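PDB 1YOZ: uncharacterized protein AF_0941 from Archaeoglobus fulgidus, which is of unknown function but forms an all-helical, two-chain assembly and belongs to the AF0941-like family. Local coordinates for residues 9-17 and 75-85. Sequence-based numbering, arbitrary orientation.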
# COMPACT_ATOMS: atom_id res chain seq x y z
N PHE B 9 -3.43 9.82 -3.05
CA PHE B 9 -2.26 10.52 -2.50
C PHE B 9 -0.99 9.72 -2.76
O PHE B 9 0.04 10.27 -3.26
CB PHE B 9 -2.39 10.83 -1.01
CG PHE B 9 -1.23 11.59 -0.46
CD1 PHE B 9 -1.19 12.98 -0.53
CD2 PHE B 9 -0.15 10.91 0.12
CE1 PHE B 9 -0.09 13.69 -0.04
CE2 PHE B 9 0.96 11.61 0.59
CZ PHE B 9 0.99 12.99 0.53
N LEU B 10 -1.07 8.44 -2.44
CA LEU B 10 0.07 7.53 -2.66
C LEU B 10 0.51 7.51 -4.11
O LEU B 10 1.69 7.65 -4.41
CB LEU B 10 -0.26 6.12 -2.13
CG LEU B 10 0.83 5.06 -2.36
CD1 LEU B 10 2.05 5.29 -1.51
CD2 LEU B 10 0.21 3.73 -2.10
N ASP B 11 -0.43 7.43 -5.05
CA ASP B 11 -0.04 7.40 -6.45
C ASP B 11 0.56 8.73 -6.91
O ASP B 11 1.55 8.74 -7.64
CB ASP B 11 -1.22 7.05 -7.37
CG ASP B 11 -1.65 5.59 -7.26
OD1 ASP B 11 -0.82 4.64 -7.10
OD2 ASP B 11 -2.85 5.38 -7.35
N ARG B 12 -0.09 9.85 -6.57
CA ARG B 12 0.46 11.16 -6.98
C ARG B 12 1.84 11.38 -6.39
O ARG B 12 2.73 11.87 -7.07
CB ARG B 12 -0.43 12.33 -6.56
CG ARG B 12 -1.57 12.59 -7.52
CD ARG B 12 -2.74 13.33 -6.87
NE ARG B 12 -3.96 12.65 -7.26
CZ ARG B 12 -4.78 13.00 -8.24
NH1 ARG B 12 -4.55 14.09 -8.98
NH2 ARG B 12 -5.85 12.24 -8.48
N MET B 13 2.03 11.06 -5.12
CA MET B 13 3.38 11.14 -4.55
C MET B 13 4.36 10.36 -5.43
O MET B 13 5.38 10.90 -5.79
CB MET B 13 3.49 10.61 -3.11
CG MET B 13 5.00 10.31 -2.68
SD MET B 13 5.06 9.57 -1.07
CE MET B 13 5.04 7.84 -1.53
N GLY B 14 4.03 9.11 -5.74
CA GLY B 14 4.90 8.22 -6.47
C GLY B 14 5.24 8.73 -7.86
O GLY B 14 6.36 8.52 -8.35
N GLU B 15 4.26 9.37 -8.49
CA GLU B 15 4.44 10.04 -9.78
C GLU B 15 5.46 11.19 -9.73
O GLU B 15 6.27 11.33 -10.65
CB GLU B 15 3.11 10.57 -10.29
CG GLU B 15 2.28 9.47 -10.92
CD GLU B 15 0.87 9.87 -11.15
OE1 GLU B 15 0.50 11.06 -10.94
OE2 GLU B 15 0.11 8.95 -11.52
N ILE B 16 5.38 12.02 -8.70
CA ILE B 16 6.40 13.08 -8.51
C ILE B 16 7.81 12.51 -8.25
O ILE B 16 8.76 12.90 -8.92
CB ILE B 16 5.93 14.12 -7.45
CG1 ILE B 16 4.69 14.83 -7.97
CG2 ILE B 16 7.02 15.18 -7.22
CD1 ILE B 16 3.73 15.33 -6.92
N ILE B 17 7.93 11.57 -7.31
CA ILE B 17 9.20 10.84 -7.07
C ILE B 17 9.80 10.16 -8.34
O ILE B 17 10.99 10.23 -8.57
CB ILE B 17 9.00 9.78 -5.94
CG1 ILE B 17 8.84 10.46 -4.57
CG2 ILE B 17 10.14 8.75 -5.92
CD1 ILE B 17 8.63 9.43 -3.38
N LEU B 75 0.97 8.10 6.06
CA LEU B 75 0.77 9.42 5.43
C LEU B 75 1.78 10.50 5.92
O LEU B 75 2.36 11.21 5.09
CB LEU B 75 -0.70 9.88 5.55
CG LEU B 75 -1.07 11.32 5.16
CD1 LEU B 75 -0.95 11.53 3.65
CD2 LEU B 75 -2.50 11.67 5.63
N SER B 76 2.03 10.60 7.23
CA SER B 76 3.08 11.59 7.68
C SER B 76 4.47 11.34 7.11
O SER B 76 5.21 12.26 6.80
CB SER B 76 3.19 11.67 9.22
OG SER B 76 3.55 10.40 9.75
N ILE B 77 4.83 10.07 6.95
CA ILE B 77 6.14 9.71 6.41
C ILE B 77 6.29 10.09 4.94
O ILE B 77 7.35 10.62 4.49
CB ILE B 77 6.38 8.21 6.51
CG1 ILE B 77 6.60 7.77 7.96
CG2 ILE B 77 7.58 7.83 5.66
CD1 ILE B 77 5.48 7.04 8.61
N HIS B 78 5.24 9.79 4.18
CA HIS B 78 5.25 10.11 2.79
C HIS B 78 5.15 11.60 2.57
O HIS B 78 5.70 12.11 1.61
CB HIS B 78 4.14 9.34 2.07
CG HIS B 78 4.47 7.89 1.88
ND1 HIS B 78 3.52 6.95 1.56
CD2 HIS B 78 5.65 7.24 1.94
CE1 HIS B 78 4.10 5.76 1.46
NE2 HIS B 78 5.40 5.91 1.69
N PHE B 79 4.45 12.30 3.45
CA PHE B 79 4.44 13.77 3.41
C PHE B 79 5.87 14.33 3.50
O PHE B 79 6.30 15.12 2.66
CB PHE B 79 3.63 14.29 4.58
CG PHE B 79 3.34 15.78 4.54
CD1 PHE B 79 2.11 16.24 4.10
CD2 PHE B 79 4.28 16.70 5.02
CE1 PHE B 79 1.81 17.61 4.08
CE2 PHE B 79 3.99 18.09 5.02
CZ PHE B 79 2.77 18.54 4.54
N GLU B 80 6.63 13.83 4.48
CA GLU B 80 7.98 14.28 4.76
C GLU B 80 8.96 13.84 3.69
O GLU B 80 9.77 14.63 3.24
CB GLU B 80 8.40 13.75 6.13
CG GLU B 80 7.57 14.37 7.26
CD GLU B 80 7.66 15.89 7.31
OE1 GLU B 80 8.75 16.45 6.99
OE2 GLU B 80 6.65 16.51 7.72
N ARG B 81 8.88 12.58 3.28
CA ARG B 81 9.56 12.11 2.07
C ARG B 81 9.46 13.11 0.92
O ARG B 81 10.45 13.44 0.27
CB ARG B 81 8.96 10.77 1.63
CG ARG B 81 9.92 9.73 1.08
CD ARG B 81 10.65 10.20 -0.19
NE ARG B 81 11.26 9.10 -0.95
CZ ARG B 81 12.33 9.23 -1.72
NH1 ARG B 81 12.93 10.41 -1.83
NH2 ARG B 81 12.82 8.17 -2.37
N LEU B 82 8.25 13.60 0.66
CA LEU B 82 7.99 14.36 -0.55
C LEU B 82 8.52 15.79 -0.48
O LEU B 82 9.01 16.31 -1.49
CB LEU B 82 6.49 14.34 -0.87
CG LEU B 82 6.06 14.94 -2.20
CD1 LEU B 82 6.89 14.36 -3.39
CD2 LEU B 82 4.56 14.71 -2.41
N LYS B 83 8.39 16.40 0.70
CA LYS B 83 9.11 17.60 1.12
C LYS B 83 10.61 17.46 0.91
O LYS B 83 11.24 18.30 0.27
CB LYS B 83 8.84 17.85 2.62
CG LYS B 83 7.56 18.61 2.91
CD LYS B 83 7.52 19.13 4.35
CE LYS B 83 8.26 20.42 4.50
NZ LYS B 83 7.92 21.11 5.74
N GLU B 84 11.17 16.37 1.43
CA GLU B 84 12.59 16.09 1.35
C GLU B 84 12.98 15.89 -0.09
O GLU B 84 14.06 16.33 -0.50
CB GLU B 84 12.93 14.89 2.26
CG GLU B 84 13.97 13.85 1.77
CD GLU B 84 13.64 12.41 2.29
OE1 GLU B 84 14.29 11.42 1.86
OE2 GLU B 84 12.70 12.26 3.11
N PHE B 85 12.09 15.27 -0.87
CA PHE B 85 12.31 15.12 -2.31
C PHE B 85 12.26 16.44 -3.06
O PHE B 85 13.16 16.73 -3.86
CB PHE B 85 11.30 14.11 -2.92
CG PHE B 85 11.48 13.91 -4.37
CD1 PHE B 85 12.31 12.90 -4.83
CD2 PHE B 85 10.84 14.73 -5.29
CE1 PHE B 85 12.50 12.71 -6.19
CE2 PHE B 85 11.04 14.55 -6.65
CZ PHE B 85 11.87 13.54 -7.10
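Met13 runs extended through chi1 and chi2, with CG anti to the backbone N (chi1 163°), and then bends at chi3, so that its methyl turns onto the ring of His78, whose CG is swung anti to its own carbonyl carbon. Met13 CE stands 3.4 Å from the centroid of the His78 ring, almost on the ring normal, a CH-pi contact over the centre of the face. The Met13 sulfur lies oblique to that ring, SD 3.3 Å from His78 CB. Leu10 CD1 comes to 3.6 Å from His78 CE1, and ND1 of the same imidazole is hydrogen-bonded to the hydroxyl of Tyr70 from helix 57-73; together these contacts would restrict rotation of the ring. The contact joins helix 8-18 to helix 75-88, two nearly parallel neighbours of an all-helical fold, their segment axes 10.7 Å apart at an angle of 23°. No hydrogen bond links the segments. At one end Leu75 sets CD1 over a face of the Phe9 ring, 3.8 Å from its centroid and offset toward the rim, while Ile35 and Phe39 of helix 32-51 also pack on Phe9. Further along, CD1 of Leu82 meets CG2 of Ile16 at 3.9 Å, both side chains also touching Leu29. At the other end the Phe85 ring lies against the backbone of Ile17, whose CA sits 4.0 Å from the ring centroid over one face. Ile17 CD1 reaches back over a face of the Arg81 guanidinium, 3.6 Å from NE, and Tyr65 of the second subunit packs on the same isoleucine.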